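Local coordinates for protein polyhedrin (Orgyia pseudotsugata cypovirus 5, PDB 5A8U) that forms the crystalline matrix of viral occlusion bodies (polyhedra), which protects the virus from the outside environment until insect larvae ingest it, at residues Ser28-Thr33 with Gly116-Asn121; Ala122-Phe127 with Glu193-Arg198; Arg134-Asp139 with Ala152-Ile157. One frame throughout, in Å; residues are numbered along the deposited sequence.

Contact 1 of 3, residues Ser28-Thr33 with Gly116-Asn121; sequences SGINVT and GSVDWN
Gly-29 O stands 4.3 Å from Gly-116 CA, and one shared water strengthens this approach. The water donates to Gly-29 O at 2.8 Å and accepts from Ser-117 N at 2.9 Å, so the two backbones are joined by a relay through the solvent molecule; Ser-28 OG is its third partner, at a longer 3.3 Å. Gly-116, with phi 134° and psi -169°, brings its CA close to both Gly-29 O and the CG2 methyl of Ile-30. Ile-30 follows, its CA only 4.6 Å from that of Gly-116, and it supplies the apolar part of the contact. Its CG2 methyl does the touching, 3.9 Å from CG2 of Val-118, and the two side chains cross at about a right angle. With CG1 of Ile-30 held between the backbone N and the carbonyl carbon (chi1 51°), CG2 is left beside the N, on the side where Gly-116 and Ser-117 pass; Ser-117 O lies 4.1 Å from it. From Asn-31 onward the strand turns to other partners, Asn-31 pairing by backbone bonds with Gln-115. The contact therefore marks where strand 109-115, antiparallel to strand 30-37 in the large sheet, gives way to the loop leading to strand 124-128. Ile-30 also packs on Ile-54 of strand 53-58, and Val-118 on Val-194 of strand 189-195, which places this junction against the three-stranded sheet.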
loop_
_atom_site.group_PDB
_atom_site.type_symbol
_atom_site.label_atom_id
_atom_site.label_comp_id
_atom_site.label_asym_id
_atom_site.label_seq_id
_atom_site.Cartn_x
_atom_site.Cartn_y
_atom_site.Cartn_z
ATOM N N SER A 28 7.194 13.125 -16.944
ATOM C CA SER A 28 6.816 11.947 -17.724
ATOM C C SER A 28 6.767 10.743 -16.797
ATOM O O SER A 28 7.104 10.840 -15.614
ATOM C CB SER A 28 7.839 11.684 -18.830
ATOM O OG SER A 28 9.101 11.342 -18.278
ATOM N N GLY A 29 6.353 9.605 -17.332
ATOM C CA GLY A 29 6.264 8.404 -16.531
ATOM C C GLY A 29 7.449 7.470 -16.660
ATOM O O GLY A 29 8.039 7.335 -17.729
ATOM N N ILE A 30 7.803 6.833 -15.547
ATOM C CA ILE A 30 8.705 5.690 -15.553
ATOM C C ILE A 30 7.836 4.496 -15.176
ATOM O O ILE A 30 6.909 4.635 -14.374
ATOM C CB ILE A 30 9.897 5.859 -14.548
ATOM C CG1 ILE A 30 9.412 6.231 -13.145
ATOM C CG2 ILE A 30 10.904 6.912 -15.056
ATOM C CD1 ILE A 30 10.520 6.114 -12.060
ATOM N N ASN A 31 8.102 3.347 -15.791
ATOM C CA ASN A 31 7.289 2.151 -15.580
ATOM C C ASN A 31 8.149 1.016 -15.073
ATOM O O ASN A 31 9.262 0.809 -15.541
ATOM C CB ASN A 31 6.606 1.711 -16.872
ATOM C CG ASN A 31 5.365 2.511 -17.177
ATOM O OD1 ASN A 31 4.253 2.099 -16.869
ATOM N ND2 ASN A 31 5.553 3.678 -17.790
ATOM N N VAL A 32 7.620 0.283 -14.111
ATOM C CA VAL A 32 8.242 -0.940 -13.646
ATOM C C VAL A 32 7.177 -2.010 -13.766
ATOM O O VAL A 32 6.059 -1.833 -13.286
ATOM C CB VAL A 32 8.715 -0.808 -12.193
ATOM C CG1 VAL A 32 9.315 -2.119 -11.715
ATOM C CG2 VAL A 32 9.756 0.322 -12.109
ATOM N N THR A 33 7.511 -3.101 -14.447
ATOM C CA THR A 33 6.581 -4.199 -14.624
ATOM C C THR A 33 7.223 -5.481 -14.100
ATOM O O THR A 33 8.398 -5.780 -14.365
ATOM C CB THR A 33 6.159 -4.360 -16.092
ATOM O OG1 THR A 33 5.674 -3.101 -16.575
ATOM C CG2 THR A 33 5.024 -5.401 -16.238
ATOM N N GLY A 116 11.783 3.917 -19.252
ATOM C CA GLY A 116 11.673 5.358 -19.073
ATOM C C GLY A 116 13.061 5.949 -19.021
ATOM O O GLY A 116 14.022 5.246 -19.305
ATOM N N SER A 117 13.173 7.217 -18.637
ATOM C CA SER A 117 14.492 7.832 -18.456
ATOM C C SER A 117 14.913 7.590 -17.012
ATOM O O SER A 117 14.590 8.365 -16.095
ATOM C CB SER A 117 14.451 9.326 -18.779
ATOM O OG SER A 117 15.742 9.900 -18.630
ATOM N N VAL A 118 15.626 6.485 -16.820
ATOM C CA VAL A 118 15.871 5.911 -15.502
ATOM C C VAL A 118 17.353 5.989 -15.155
ATOM O O VAL A 118 18.204 5.860 -16.023
ATOM C CB VAL A 118 15.385 4.439 -15.487
ATOM C CG1 VAL A 118 15.914 3.651 -14.244
ATOM C CG2 VAL A 118 13.853 4.395 -15.617
ATOM N N ASP A 119 17.656 6.262 -13.893
ATOM C CA ASP A 119 19.029 6.133 -13.389
ATOM C C ASP A 119 19.327 4.639 -13.286
ATOM O O ASP A 119 19.201 4.055 -12.213
ATOM C CB ASP A 119 19.134 6.824 -12.014
ATOM C CG ASP A 119 20.570 6.855 -11.461
ATOM O OD1 ASP A 119 21.507 6.457 -12.182
ATOM O OD2 ASP A 119 20.776 7.328 -10.314
ATOM N N TRP A 120 19.686 4.012 -14.408
ATOM C CA TRP A 120 19.804 2.553 -14.455
ATOM C C TRP A 120 20.703 1.951 -13.374
ATOM O O TRP A 120 20.353 0.937 -12.780
ATOM C CB TRP A 120 20.268 2.062 -15.827
ATOM C CG TRP A 120 19.496 2.682 -16.946
ATOM C CD1 TRP A 120 19.904 3.699 -17.763
ATOM C CD2 TRP A 120 18.159 2.352 -17.356
ATOM N NE1 TRP A 120 18.907 4.013 -18.669
ATOM C CE2 TRP A 120 17.828 3.207 -18.430
ATOM C CE3 TRP A 120 17.210 1.418 -16.918
ATOM C CZ2 TRP A 120 16.594 3.146 -19.086
ATOM C CZ3 TRP A 120 15.981 1.366 -17.578
ATOM C CH2 TRP A 120 15.692 2.224 -18.641
ATOM N N ASN A 121 21.845 2.582 -13.118
ATOM C CA ASN A 121 22.798 2.066 -12.132
ATOM C C ASN A 121 22.201 1.940 -10.743
ATOM O O ASN A 121 22.668 1.128 -9.943
ATOM C CB ASN A 121 24.051 2.940 -12.044
ATOM C CG ASN A 121 24.909 2.867 -13.288
ATOM O OD1 ASN A 121 24.976 1.836 -13.954
ATOM N ND2 ASN A 121 25.594 3.963 -13.594
HETATM O O HOH W 1 10.577 8.395 -18.437
#

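Contact 2 of 3, residues Ala122-Phe127 with Glu193-Arg198; sequences ATRLRF and EVYRYR
Arg-124 and Glu-193 form an antiparallel hydrogen-bonded pair, their CA atoms 5.1 Å apart, and the short strands 124-127 and 193-195 run at 178° to each other. Both bonds of the pair are 2.9 Å long: Arg-124 N donates to Glu-193 O, and Glu-193 N donates to Arg-124 O. The same Glu-193 O is also approached by Thr-123 CA, 3.5 Å away, in a CA-H...O contact. Thr-123 OG1 shares a water with Tyr-195 N, which donates to it, so a solvent molecule links the segments where direct pairing ends. This is the edge pairing of a three-stranded antiparallel sheet, with strand 189-195 in the centre, 53-58 on its other side and 124-128 outermost within the chain. On the face bearing Arg-124 and Glu-193, the carboxylate of Glu-193 ties together a salt-bridge network. Arg-124 lies alongside it, its chain extended from CG to NE, and its NH1 comes to Glu-193 OE1 from the syn side at 2.9 Å, 23° out of the carboxylate plane. Tyr-195 OH gives Glu-193 OE1 a second bond of 2.6 Å from the opposite face of that plane. Glu-193 OE2 is met from above the plane by Arg-126 NH2 at 2.8 Å, the guanidinium standing nearly perpendicular to the carboxylate (88°). Two arginines would be expected to stabilise the ionised form of this buried acid. Ser-219 of the third subunit also bonds to Glu-193 OE2 and Arg-126 NH1, carrying the network into the subunit interface. Ala-122 CB packs 4.0 Å from CD1 of Tyr-195, whose ring makes a cation-pi contact with Arg-211 of the third subunit.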
loop_
_atom_site.group_PDB
_atom_site.type_symbol
_atom_site.label_atom_id
_atom_site.label_comp_id
_atom_site.label_asym_id
_atom_site.label_seq_id
_atom_site.Cartn_x
_atom_site.Cartn_y
_atom_site.Cartn_z
ATOM N N ALA A 122 21.183 2.754 -10.457
ATOM C CA ALA A 122 20.617 2.849 -9.109
ATOM C C ALA A 122 19.478 1.852 -8.828
ATOM O O ALA A 122 18.977 1.781 -7.709
ATOM C CB ALA A 122 20.150 4.285 -8.821
ATOM N N THR A 123 19.076 1.088 -9.831
ATOM C CA THR A 123 17.971 0.154 -9.638
ATOM C C THR A 123 18.311 -0.912 -8.601
ATOM O O THR A 123 19.380 -1.529 -8.672
ATOM C CB THR A 123 17.615 -0.517 -10.980
ATOM O OG1 THR A 123 17.166 0.493 -11.897
ATOM C CG2 THR A 123 16.536 -1.567 -10.791
ATOM N N ARG A 124 17.396 -1.128 -7.656
ATOM C CA ARG A 124 17.498 -2.253 -6.713
ATOM C C ARG A 124 16.387 -3.260 -6.926
ATOM O O ARG A 124 15.219 -2.885 -7.019
ATOM C CB ARG A 124 17.406 -1.754 -5.269
ATOM C CG ARG A 124 18.642 -1.021 -4.808
ATOM C CD ARG A 124 18.364 -0.311 -3.490
ATOM N NE ARG A 124 19.584 0.097 -2.802
ATOM C CZ ARG A 124 19.614 0.992 -1.820
ATOM N NH1 ARG A 124 18.494 1.603 -1.446
ATOM N NH2 ARG A 124 20.763 1.291 -1.231
ATOM N N LEU A 125 16.743 -4.544 -6.944
ATOM C CA LEU A 125 15.748 -5.606 -6.930
ATOM C C LEU A 125 16.171 -6.509 -5.789
ATOM O O LEU A 125 17.276 -7.060 -5.811
ATOM C CB LEU A 125 15.731 -6.380 -8.255
ATOM C CG LEU A 125 14.811 -7.614 -8.314
ATOM C CD1 LEU A 125 13.337 -7.308 -7.991
ATOM C CD2 LEU A 125 14.956 -8.332 -9.669
ATOM N N ARG A 126 15.326 -6.640 -4.771
ATOM C CA ARG A 126 15.694 -7.470 -3.627
ATOM C C ARG A 126 14.892 -8.752 -3.569
ATOM O O ARG A 126 13.662 -8.726 -3.693
ATOM C CB ARG A 126 15.452 -6.724 -2.305
ATOM C CG ARG A 126 16.132 -5.351 -2.179
ATOM C CD ARG A 126 15.988 -4.819 -0.749
ATOM N NE ARG A 126 16.409 -3.423 -0.595
ATOM C CZ ARG A 126 15.598 -2.377 -0.713
ATOM N NH1 ARG A 126 14.303 -2.555 -1.002
ATOM N NH2 ARG A 126 16.075 -1.143 -0.550
ATOM N N PHE A 127 15.574 -9.871 -3.337
ATOM C CA PHE A 127 14.885 -11.153 -3.158
ATOM C C PHE A 127 14.834 -11.582 -1.700
ATOM O O PHE A 127 15.802 -11.397 -0.956
ATOM C CB PHE A 127 15.563 -12.240 -3.990
ATOM C CG PHE A 127 15.234 -12.158 -5.448
ATOM C CD1 PHE A 127 13.956 -12.470 -5.886
ATOM C CD2 PHE A 127 16.187 -11.773 -6.377
ATOM C CE1 PHE A 127 13.619 -12.395 -7.223
ATOM C CE2 PHE A 127 15.860 -11.697 -7.738
ATOM C CZ PHE A 127 14.570 -12.008 -8.159
ATOM N N GLU A 193 13.338 -0.858 -6.026
ATOM C CA GLU A 193 13.364 0.615 -6.087
ATOM C C GLU A 193 13.939 1.030 -7.423
ATOM O O GLU A 193 14.969 0.516 -7.838
ATOM C CB GLU A 193 14.232 1.207 -4.969
ATOM C CG GLU A 193 13.860 0.711 -3.578
ATOM C CD GLU A 193 14.831 1.165 -2.495
ATOM O OE1 GLU A 193 15.933 1.664 -2.840
ATOM O OE2 GLU A 193 14.487 1.032 -1.302
ATOM N N VAL A 194 13.267 1.949 -8.093
ATOM C CA VAL A 194 13.723 2.453 -9.388
ATOM C C VAL A 194 13.640 3.977 -9.341
ATOM O O VAL A 194 12.703 4.543 -8.782
ATOM C CB VAL A 194 12.837 1.902 -10.512
ATOM C CG1 VAL A 194 13.001 2.682 -11.841
ATOM C CG2 VAL A 194 13.072 0.403 -10.693
ATOM N N TYR A 195 14.639 4.622 -9.921
ATOM C CA TYR A 195 14.827 6.051 -9.777
ATOM C C TYR A 195 14.968 6.790 -11.105
ATOM O O TYR A 195 15.611 6.316 -12.031
ATOM C CB TYR A 195 16.096 6.310 -8.940
ATOM C CG TYR A 195 16.037 5.732 -7.543
ATOM C CD1 TYR A 195 16.444 4.428 -7.295
ATOM C CD2 TYR A 195 15.584 6.498 -6.471
ATOM C CE1 TYR A 195 16.397 3.892 -6.021
ATOM C CE2 TYR A 195 15.542 5.985 -5.196
ATOM C CZ TYR A 195 15.951 4.686 -4.970
ATOM O OH TYR A 195 15.916 4.153 -3.713
ATOM N N ARG A 196 14.374 7.980 -11.153
ATOM C CA ARG A 196 14.477 8.899 -12.275
ATOM C C ARG A 196 15.919 9.272 -12.593
ATOM O O ARG A 196 16.696 9.629 -11.693
ATOM C CB ARG A 196 13.676 10.161 -11.909
ATOM C CG ARG A 196 13.982 11.427 -12.692
ATOM C CD ARG A 196 13.430 11.384 -14.089
ATOM N NE ARG A 196 11.997 11.079 -14.147
ATOM C CZ ARG A 196 11.355 10.874 -15.290
ATOM N NH1 ARG A 196 12.035 10.954 -16.430
ATOM N NH2 ARG A 196 10.060 10.588 -15.307
ATOM N N TYR A 197 16.278 9.221 -13.878
ATOM C CA TYR A 197 17.508 9.846 -14.327
ATOM C C TYR A 197 17.297 11.356 -14.361
ATOM O O TYR A 197 16.344 11.869 -14.967
ATOM C CB TYR A 197 17.887 9.368 -15.730
ATOM C CG TYR A 197 19.119 10.044 -16.275
ATOM C CD1 TYR A 197 20.356 9.816 -15.706
ATOM C CD2 TYR A 197 19.036 10.923 -17.354
ATOM C CE1 TYR A 197 21.502 10.440 -16.202
ATOM C CE2 TYR A 197 20.169 11.550 -17.866
ATOM C CZ TYR A 197 21.398 11.301 -17.280
ATOM O OH TYR A 197 22.533 11.898 -17.781
ATOM N N ARG A 198 18.184 12.068 -13.701
ATOM C CA ARG A 198 18.056 13.519 -13.603
ATOM C C ARG A 198 19.015 14.171 -14.577
ATOM O O ARG A 198 20.152 13.716 -14.736
ATOM C CB ARG A 198 18.350 13.954 -12.176
ATOM C CG ARG A 198 17.226 13.596 -11.190
ATOM C CD ARG A 198 16.091 14.626 -11.235
ATOM N NE ARG A 198 16.590 15.939 -10.829
ATOM C CZ ARG A 198 16.794 16.967 -11.652
ATOM N NH1 ARG A 198 16.489 16.881 -12.945
ATOM N NH2 ARG A 198 17.298 18.094 -11.168
HETATM O O HOH W 2 16.858 3.111 -10.903
#

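Contact 3 of 3, residues Arg134-Asp139 with Ala152-Ile157; sequences RWMPDD and AAEDII
Met-136 folds its methyl end over Ala-152, CE lying 3.7 Å from Ala-152 CB. All three of its torsions are near -60°, and the bends at chi2 and chi3 turn the thioether back and bring CE onto Ala-152. The same Met-136 CE comes within 3.7 Å of Glu-154 OE1, the two side chains crossing at about a right angle. Pro-137 continues the apolar surface: its CG rests 3.9 Å from CG of Glu-154, so the aliphatic part of the glutamate lies against the proline ring. At the inner end, Arg-134 and Asp-155 approach from opposite directions in a salt bridge. Arg-134 NH2 donates to the syn lone pair of Asp-155 OD1 at 2.7 Å with a nearly straight N-H...O angle of 175°, and OD1 lies in the guanidinium plane; the two flat groups are 27° apart. The guanidinium also has a cation-pi partner in Phe-128. The other carboxylate oxygen, Asp-155 OD2, accepts from Ala-152 N at 2.9 Å and is met from above the carboxylate plane. Asp-155 thus binds the start of its own short turn while holding the arginine. That turn is a 3-10 segment, as the backbone bonds from Asp-155 N to Ala-152 O and from Ile-156 N to Ala-153 O confirm. The arrangement is a 3-10 turn pinned by a salt bridge to the two-stranded antiparallel hairpin of strands 134-135 and 142-143.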
loop_
_atom_site.group_PDB
_atom_site.type_symbol
_atom_site.label_atom_id
_atom_site.label_comp_id
_atom_site.label_asym_id
_atom_site.label_seq_id
_atom_site.Cartn_x
_atom_site.Cartn_y
_atom_site.Cartn_z
ATOM N N ARG A 134 15.783 -12.504 4.228
ATOM C CA ARG A 134 16.608 -11.960 3.168
ATOM C C ARG A 134 17.344 -13.085 2.459
ATOM O O ARG A 134 18.011 -13.894 3.095
ATOM C CB ARG A 134 17.619 -10.990 3.773
ATOM C CG ARG A 134 18.375 -10.204 2.759
ATOM C CD ARG A 134 17.449 -9.329 1.962
ATOM N NE ARG A 134 18.204 -8.217 1.405
ATOM C CZ ARG A 134 18.541 -8.104 0.130
ATOM N NH1 ARG A 134 18.147 -9.020 -0.740
ATOM N NH2 ARG A 134 19.230 -7.047 -0.270
ATOM N N TRP A 135 17.222 -13.147 1.140
ATOM C CA TRP A 135 17.873 -14.198 0.386
ATOM C C TRP A 135 19.110 -13.616 -0.258
ATOM O O TRP A 135 19.073 -12.513 -0.809
ATOM C CB TRP A 135 16.937 -14.770 -0.682
ATOM C CG TRP A 135 17.499 -15.927 -1.471
ATOM C CD1 TRP A 135 17.372 -17.260 -1.182
ATOM C CD2 TRP A 135 18.250 -15.851 -2.691
ATOM N NE1 TRP A 135 18.005 -18.014 -2.145
ATOM C CE2 TRP A 135 18.552 -17.173 -3.079
ATOM C CE3 TRP A 135 18.706 -14.794 -3.488
ATOM C CZ2 TRP A 135 19.281 -17.463 -4.226
ATOM C CZ3 TRP A 135 19.428 -15.087 -4.626
ATOM C CH2 TRP A 135 19.711 -16.409 -4.982
ATOM N N MET A 136 20.206 -14.356 -0.168
ATOM C CA MET A 136 21.469 -13.934 -0.752
ATOM C C MET A 136 21.950 -15.007 -1.717
ATOM O O MET A 136 21.655 -16.187 -1.530
ATOM C CB MET A 136 22.525 -13.716 0.340
ATOM C CG MET A 136 22.169 -12.659 1.391
ATOM S SD MET A 136 22.086 -10.970 0.749
ATOM C CE MET A 136 23.754 -10.737 0.125
ATOM N N PRO A 137 22.714 -14.590 -2.716
ATOM C CA PRO A 137 23.311 -15.508 -3.691
ATOM C C PRO A 137 24.451 -16.290 -3.049
ATOM O O PRO A 137 24.914 -15.920 -1.973
ATOM C CB PRO A 137 23.855 -14.568 -4.772
ATOM C CG PRO A 137 23.083 -13.303 -4.615
ATOM C CD PRO A 137 22.803 -13.186 -3.148
ATOM N N ASP A 138 24.887 -17.369 -3.688
ATOM C CA ASP A 138 25.949 -18.195 -3.122
ATOM C C ASP A 138 25.486 -19.151 -2.022
ATOM O O ASP A 138 26.273 -19.550 -1.165
ATOM C CB ASP A 138 27.102 -17.324 -2.620
ATOM C CG ASP A 138 28.457 -17.933 -2.920
ATOM O OD1 ASP A 138 28.545 -18.748 -3.864
ATOM O OD2 ASP A 138 29.431 -17.600 -2.214
ATOM N N ASP A 139 24.191 -19.454 -2.030
ATOM C CA ASP A 139 23.603 -20.591 -1.315
ATOM C C ASP A 139 23.863 -20.665 0.189
ATOM O O ASP A 139 24.076 -21.744 0.737
ATOM C CB ASP A 139 23.941 -21.925 -2.009
ATOM C CG ASP A 139 25.280 -22.499 -1.578
ATOM O OD1 ASP A 139 26.299 -21.790 -1.670
ATOM O OD2 ASP A 139 25.319 -23.677 -1.163
ATOM N N ALA A 152 22.164 -4.966 -0.226
ATOM C CA ALA A 152 23.356 -5.717 -0.599
ATOM C C ALA A 152 23.877 -5.286 -1.962
ATOM O O ALA A 152 23.139 -4.704 -2.768
ATOM C CB ALA A 152 23.051 -7.214 -0.603
ATOM N N ALA A 153 25.149 -5.560 -2.235
ATOM C CA ALA A 153 25.720 -5.230 -3.538
ATOM C C ALA A 153 24.908 -5.819 -4.693
ATOM O O ALA A 153 24.737 -5.180 -5.746
ATOM C CB ALA A 153 27.174 -5.710 -3.622
ATOM N N GLU A 154 24.409 -7.032 -4.478
ATOM C CA GLU A 154 23.727 -7.796 -5.513
ATOM C C GLU A 154 22.323 -7.289 -5.839
ATOM O O GLU A 154 21.715 -7.715 -6.826
ATOM C CB GLU A 154 23.673 -9.278 -5.126
ATOM C CG GLU A 154 25.042 -9.961 -5.109
ATOM C CD GLU A 154 25.759 -9.871 -3.766
ATOM O OE1 GLU A 154 25.293 -9.143 -2.855
ATOM O OE2 GLU A 154 26.803 -10.549 -3.620
ATOM N N ASP A 155 21.807 -6.376 -5.028
ATOM C CA ASP A 155 20.515 -5.774 -5.337
ATOM C C ASP A 155 20.651 -4.915 -6.587
ATOM O O ASP A 155 19.678 -4.627 -7.255
ATOM C CB ASP A 155 20.045 -4.864 -4.196
ATOM C CG ASP A 155 19.875 -5.595 -2.884
ATOM O OD1 ASP A 155 19.786 -6.842 -2.877
ATOM O OD2 ASP A 155 19.803 -4.898 -1.854
ATOM N N ILE A 156 21.873 -4.473 -6.872
ATOM C CA ILE A 156 22.139 -3.588 -7.990
ATOM C C ILE A 156 22.246 -4.469 -9.217
ATOM O O ILE A 156 23.326 -4.970 -9.544
ATOM C CB ILE A 156 23.438 -2.784 -7.770
ATOM C CG1 ILE A 156 23.310 -1.937 -6.492
ATOM C CG2 ILE A 156 23.711 -1.874 -8.957
ATOM C CD1 ILE A 156 22.205 -0.881 -6.586
ATOM N N ILE A 157 21.119 -4.648 -9.892
ATOM C CA ILE A 157 21.028 -5.623 -10.970
ATOM C C ILE A 157 21.323 -5.071 -12.352
ATOM O O ILE A 157 21.311 -5.831 -13.320
ATOM C CB ILE A 157 19.630 -6.268 -11.026
ATOM C CG1 ILE A 157 18.546 -5.195 -11.071
ATOM C CG2 ILE A 157 19.449 -7.249 -9.866
ATOM C CD1 ILE A 157 17.194 -5.760 -11.517
#

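How the contacts relate
From the N terminus, contact 1 closes first, bringing 116-121 back to the start of strand 30-37 after 82 intervening residues. Contact 2 opens directly afterwards at Ala-122 and closes a 65-residue loop at strand 189-195; contact 3, with 12 residues between its segments, is nested inside that loop. None of the loops cross. Probable backbone hydrogen bonds from Asp-119 N to Tyr-195 O and from Tyr-197 N to Ser-117 O join contacts 1 and 2, so contact 1 ties the six-stranded sheet to the three-stranded one. Contacts 2 and 3 are joined by probable backbone hydrogen bonds from Leu-125 N to Asp-155 O and from Trp-135 N to Phe-127 O, tying the three-stranded sheet to the small hairpin.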